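Local structure of DUF1573 domain-containing protein (Porphyromonas gingivalis, 2QSV) at residues Y125-K137 and L179-E191. The protein is of unknown function, possibly with cysteine-type peptidase activity; this C-terminal part forms two immunoglobulin-like beta domains. Residues are numbered along the deposited sequence; the frame is centred on the assembly and turned at random.
Sequences YLDMGQLDGETTK and LRIAVDPQVMKAE
T136 and V183 face each other as an antiparallel hydrogen-bonded pair, and two backbone bonds satisfy both residues. T136 N gives its hydrogen to V183 O at 3.0 Å, nearly straight at 170°, and V183 N returns one to T136 O at 2.8 Å; each donor lies in the carbonyl plane of its acceptor. T136 suits the start of its strand because its hydroxyl turns back to E134 O (T136 OG1 to E134 O 2.7 Å), from above that carbonyl's plane, and so gives the last carbonyl of the tight turn a donor. Beta-branched V183 favours the extended backbone and sends its two methyls to different partners. V183 CG1, anti to the backbone N (chi1 171°), presses on L131 CD1 at a tight 3.4 Å, the two side chains crossing at about a right angle, while V183 CG2 lies 3.7 Å from M128 SE. Farther along, L126 and I181 meet tip to tip; I200 and L162 also pack on I181, closing an apolar interior. Where strand 176-183 ends, D184 takes the N-cap position, its OD1 accepting a weak bond from Q186 N. P185, lacking an N-H to satisfy, fits the helix's first turn and lays P185 CG 3.3 Å from E134 O. On strand 125-130, the exposed D127 takes G129 N on its OD1, an Asx turn, and G129 and G133 tolerate positive phi, the latter within the type I' turn L131-E134. Strand 125-130 pairs with strand 211-219 and strand 136-144 with 176-183, so the chain crosses from one sheet to the other, as in an immunoglobulin-like beta sandwich.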
loop_
_atom_site.group_PDB
_atom_site.type_symbol
_atom_site.label_atom_id
_atom_site.label_comp_id
_atom_site.label_asym_id
_atom_site.label_seq_id
_atom_site.Cartn_x
_atom_site.Cartn_y
_atom_site.Cartn_z
ATOM N N TYR A 125 -15.723 5.175 -10.375
ATOM C CA TYR A 125 -16.276 3.885 -10.717
ATOM C C TYR A 125 -16.118 3.718 -12.208
ATOM O O TYR A 125 -16.685 4.474 -12.988
ATOM C CB TYR A 125 -17.749 3.811 -10.305
ATOM C CG TYR A 125 -18.383 2.423 -10.535
ATOM C CD1 TYR A 125 -18.326 1.432 -9.561
ATOM C CD2 TYR A 125 -19.040 2.124 -11.731
ATOM C CE1 TYR A 125 -18.931 0.155 -9.763
ATOM C CE2 TYR A 125 -19.639 0.858 -11.951
ATOM C CZ TYR A 125 -19.576 -0.114 -10.961
ATOM O OH TYR A 125 -20.173 -1.359 -11.182
ATOM N N LEU A 126 -15.326 2.750 -12.617
ATOM C CA LEU A 126 -15.140 2.496 -14.022
ATOM C C LEU A 126 -15.390 1.006 -14.324
ATOM O O LEU A 126 -14.619 0.141 -13.901
ATOM C CB LEU A 126 -13.703 2.891 -14.466
ATOM C CG LEU A 126 -13.299 2.493 -15.905
ATOM C CD1 LEU A 126 -14.141 3.208 -16.973
ATOM C CD2 LEU A 126 -11.804 2.766 -16.180
ATOM N N ASP A 127 -16.442 0.715 -15.081
ATOM C CA ASP A 127 -16.677 -0.671 -15.505
ATOM C C ASP A 127 -16.239 -0.786 -16.940
ATOM O O ASP A 127 -16.877 -0.227 -17.836
ATOM C CB ASP A 127 -18.161 -1.072 -15.324
ATOM C CG ASP A 127 -18.403 -2.606 -15.475
ATOM O OD1 ASP A 127 -17.576 -3.350 -16.075
ATOM O OD2 ASP A 127 -19.447 -3.054 -14.967
HETATM N N MSE A 128 -15.123 -1.469 -17.173
HETATM C CA MSE A 128 -14.601 -1.607 -18.531
HETATM C C MSE A 128 -15.286 -2.672 -19.398
HETATM O O MSE A 128 -14.959 -2.823 -20.580
HETATM C CB MSE A 128 -13.110 -1.838 -18.489
HETATM C CG MSE A 128 -12.418 -0.692 -17.794
HETATM SE SE MSE A 128 -10.544 -0.890 -17.846
HETATM C CE MSE A 128 -10.196 -1.134 -19.703
ATOM N N GLY A 129 -16.253 -3.368 -18.824
ATOM C CA GLY A 129 -16.949 -4.445 -19.514
ATOM C C GLY A 129 -16.075 -5.649 -19.846
ATOM O O GLY A 129 -15.120 -5.974 -19.124
ATOM N N GLN A 130 -16.415 -6.298 -20.958
ATOM C CA GLN A 130 -15.752 -7.498 -21.438
ATOM C C GLN A 130 -14.584 -7.148 -22.347
ATOM O O GLN A 130 -14.749 -6.412 -23.312
ATOM C CB GLN A 130 -16.764 -8.395 -22.162
ATOM C CG GLN A 130 -16.159 -9.574 -22.904
ATOM C CD GLN A 130 -17.188 -10.633 -23.245
ATOM O OE1 GLN A 130 -17.470 -11.527 -22.439
ATOM N NE2 GLN A 130 -17.752 -10.540 -24.442
ATOM N N LEU A 131 -13.406 -7.685 -22.026
ATOM C CA LEU A 131 -12.169 -7.336 -22.726
ATOM C C LEU A 131 -11.780 -8.266 -23.875
ATOM O O LEU A 131 -11.064 -7.834 -24.792
ATOM C CB LEU A 131 -10.995 -7.256 -21.746
ATOM C CG LEU A 131 -11.103 -6.377 -20.501
ATOM C CD1 LEU A 131 -9.774 -6.379 -19.805
ATOM C CD2 LEU A 131 -11.500 -4.964 -20.853
ATOM N N ASP A 132 -12.198 -9.536 -23.798
ATOM C CA ASP A 132 -11.924 -10.545 -24.848
ATOM C C ASP A 132 -10.469 -10.500 -25.409
ATOM O O ASP A 132 -10.252 -10.280 -26.615
ATOM C CB ASP A 132 -13.002 -10.462 -25.980
ATOM C CG ASP A 132 -12.942 -11.658 -26.972
ATOM O OD1 ASP A 132 -12.975 -12.843 -26.522
ATOM O OD2 ASP A 132 -12.873 -11.413 -28.212
ATOM N N GLY A 133 -9.481 -10.661 -24.521
ATOM C CA GLY A 133 -8.123 -11.003 -24.955
ATOM C C GLY A 133 -7.133 -9.948 -25.431
ATOM O O GLY A 133 -6.043 -10.288 -25.896
ATOM N N GLU A 134 -7.467 -8.670 -25.284
ATOM C CA GLU A 134 -6.554 -7.593 -25.698
ATOM C C GLU A 134 -6.318 -6.568 -24.561
ATOM O O GLU A 134 -7.266 -6.254 -23.828
ATOM C CB GLU A 134 -7.133 -6.916 -26.943
ATOM C CG GLU A 134 -8.658 -6.746 -26.884
ATOM C CD GLU A 134 -9.179 -5.777 -27.943
ATOM O OE1 GLU A 134 -8.788 -5.938 -29.133
ATOM O OE2 GLU A 134 -9.976 -4.863 -27.579
ATOM N N THR A 135 -5.083 -6.070 -24.397
ATOM C CA THR A 135 -4.825 -5.063 -23.354
ATOM C C THR A 135 -5.630 -3.804 -23.660
ATOM O O THR A 135 -5.520 -3.234 -24.744
ATOM C CB THR A 135 -3.349 -4.720 -23.130
ATOM O OG1 THR A 135 -2.621 -5.923 -22.885
ATOM C CG2 THR A 135 -3.191 -3.794 -21.903
ATOM N N THR A 136 -6.458 -3.414 -22.703
ATOM C CA THR A 136 -7.444 -2.387 -22.915
ATOM C C THR A 136 -7.121 -1.156 -22.058
ATOM O O THR A 136 -6.883 -1.247 -20.862
ATOM C CB THR A 136 -8.830 -2.962 -22.655
ATOM O OG1 THR A 136 -8.961 -4.154 -23.432
ATOM C CG2 THR A 136 -9.956 -1.992 -23.037
ATOM N N LYS A 137 -7.079 -0.018 -22.736
ATOM C CA LYS A 137 -6.797 1.255 -22.152
ATOM C C LYS A 137 -8.064 2.043 -21.857
ATOM O O LYS A 137 -9.061 1.913 -22.543
ATOM C CB LYS A 137 -5.910 2.066 -23.094
ATOM C CG LYS A 137 -4.496 1.576 -23.211
ATOM C CD LYS A 137 -3.781 2.433 -24.278
ATOM C CE LYS A 137 -2.390 1.891 -24.599
ATOM N NZ LYS A 137 -1.546 2.962 -25.196
ATOM N N LEU A 179 -5.674 10.412 -16.164
ATOM C CA LEU A 179 -5.169 9.180 -15.538
ATOM C C LEU A 179 -5.249 8.096 -16.575
ATOM O O LEU A 179 -6.324 7.763 -17.027
ATOM C CB LEU A 179 -6.025 8.813 -14.316
ATOM C CG LEU A 179 -5.572 7.596 -13.473
ATOM C CD1 LEU A 179 -4.202 7.811 -12.865
ATOM C CD2 LEU A 179 -6.637 7.371 -12.402
ATOM N N ARG A 180 -4.117 7.575 -17.038
ATOM C CA ARG A 180 -4.204 6.571 -18.102
ATOM C C ARG A 180 -4.238 5.188 -17.436
ATOM O O ARG A 180 -3.322 4.838 -16.766
ATOM C CB ARG A 180 -2.965 6.587 -19.000
ATOM C CG ARG A 180 -2.561 7.979 -19.494
ATOM C CD ARG A 180 -3.438 8.457 -20.527
ATOM N NE ARG A 180 -2.899 9.690 -21.136
ATOM C CZ ARG A 180 -3.367 10.194 -22.274
ATOM N NH1 ARG A 180 -4.324 9.535 -22.905
ATOM N NH2 ARG A 180 -2.904 11.342 -22.776
ATOM N N ILE A 181 -5.272 4.414 -17.710
ATOM C CA ILE A 181 -5.516 3.122 -17.073
ATOM C C ILE A 181 -5.372 2.049 -18.170
ATOM O O ILE A 181 -5.746 2.261 -19.332
ATOM C CB ILE A 181 -6.923 3.128 -16.434
ATOM C CG1 ILE A 181 -6.935 4.160 -15.298
ATOM C CG2 ILE A 181 -7.388 1.699 -15.944
ATOM C CD1 ILE A 181 -8.315 4.683 -14.957
ATOM N N ALA A 182 -4.744 0.928 -17.818
ATOM C CA ALA A 182 -4.707 -0.240 -18.716
ATOM C C ALA A 182 -4.985 -1.540 -17.927
ATOM O O ALA A 182 -4.472 -1.705 -16.800
ATOM C CB ALA A 182 -3.374 -0.313 -19.477
ATOM N N VAL A 183 -5.857 -2.392 -18.467
ATOM C CA VAL A 183 -6.136 -3.724 -17.887
ATOM C C VAL A 183 -5.633 -4.801 -18.866
ATOM O O VAL A 183 -5.929 -4.730 -20.055
ATOM C CB VAL A 183 -7.619 -3.925 -17.481
ATOM C CG1 VAL A 183 -7.936 -5.443 -17.071
ATOM C CG2 VAL A 183 -7.959 -3.002 -16.343
ATOM N N ASP A 184 -4.825 -5.743 -18.356
ATOM C CA ASP A 184 -4.207 -6.806 -19.153
ATOM C C ASP A 184 -4.981 -8.118 -18.918
ATOM O O ASP A 184 -4.810 -8.760 -17.867
ATOM C CB ASP A 184 -2.719 -6.959 -18.782
ATOM C CG ASP A 184 -1.897 -7.807 -19.816
ATOM O OD1 ASP A 184 -2.459 -8.610 -20.604
ATOM O OD2 ASP A 184 -0.652 -7.673 -19.811
ATOM N N PRO A 185 -5.855 -8.502 -19.876
ATOM C CA PRO A 185 -6.648 -9.725 -19.729
ATOM C C PRO A 185 -5.785 -11.010 -19.732
ATOM O O PRO A 185 -6.241 -12.027 -19.220
ATOM C CB PRO A 185 -7.565 -9.714 -20.962
ATOM C CG PRO A 185 -6.834 -8.923 -21.951
ATOM C CD PRO A 185 -6.085 -7.865 -21.183
ATOM N N GLN A 186 -4.610 -10.959 -20.354
ATOM C CA GLN A 186 -3.661 -12.087 -20.333
ATOM C C GLN A 186 -3.104 -12.372 -18.935
ATOM O O GLN A 186 -2.822 -13.549 -18.602
ATOM C CB GLN A 186 -2.516 -11.892 -21.339
ATOM C CG GLN A 186 -2.999 -11.691 -22.781
ATOM C CD GLN A 186 -4.101 -12.690 -23.225
ATOM O OE1 GLN A 186 -3.925 -13.902 -23.143
ATOM N NE2 GLN A 186 -5.224 -12.169 -23.718
ATOM N N VAL A 187 -2.969 -11.317 -18.120
ATOM C CA VAL A 187 -2.533 -11.454 -16.741
ATOM C C VAL A 187 -3.664 -12.066 -15.970
ATOM O O VAL A 187 -3.435 -12.984 -15.195
ATOM C CB VAL A 187 -2.027 -10.094 -16.098
ATOM C CG1 VAL A 187 -1.797 -10.221 -14.590
ATOM C CG2 VAL A 187 -0.754 -9.642 -16.769
HETATM N N MSE A 188 -4.888 -11.589 -16.193
HETATM C CA MSE A 188 -6.071 -12.145 -15.531
HETATM C C MSE A 188 -6.251 -13.646 -15.839
HETATM O O MSE A 188 -6.593 -14.435 -14.953
HETATM C CB MSE A 188 -7.342 -11.400 -15.956
HETATM C CG MSE A 188 -7.331 -9.904 -15.683
HETATM SE SE MSE A 188 -8.858 -9.018 -16.532
HETATM C CE MSE A 188 -10.401 -10.073 -15.946
ATOM N N LYS A 189 -6.034 -14.023 -17.099
ATOM C CA LYS A 189 -6.098 -15.422 -17.490
ATOM C C LYS A 189 -4.992 -16.238 -16.801
ATOM O O LYS A 189 -5.295 -17.194 -16.087
ATOM C CB LYS A 189 -6.071 -15.576 -19.008
ATOM C CG LYS A 189 -7.441 -15.480 -19.619
ATOM C CD LYS A 189 -7.412 -15.594 -21.118
ATOM C CE LYS A 189 -6.747 -14.396 -21.738
ATOM N NZ LYS A 189 -7.260 -14.153 -23.117
ATOM N N ALA A 190 -3.731 -15.836 -16.986
ATOM C CA ALA A 190 -2.608 -16.481 -16.284
ATOM C C ALA A 190 -2.840 -16.626 -14.773
ATOM O O ALA A 190 -2.304 -17.541 -14.167
ATOM C CB ALA A 190 -1.313 -15.758 -16.574
ATOM N N GLU A 191 -3.676 -15.776 -14.183
ATOM C CA GLU A 191 -4.022 -15.840 -12.760
ATOM C C GLU A 191 -5.345 -16.558 -12.482
ATOM O O GLU A 191 -5.802 -16.605 -11.333
ATOM C CB GLU A 191 -4.116 -14.425 -12.171
ATOM C CG GLU A 191 -2.856 -13.568 -12.304
ATOM C CD GLU A 191 -1.842 -13.784 -11.197
ATOM O OE1 GLU A 191 -2.215 -14.315 -10.121
ATOM O OE2 GLU A 191 -0.662 -13.399 -11.405
#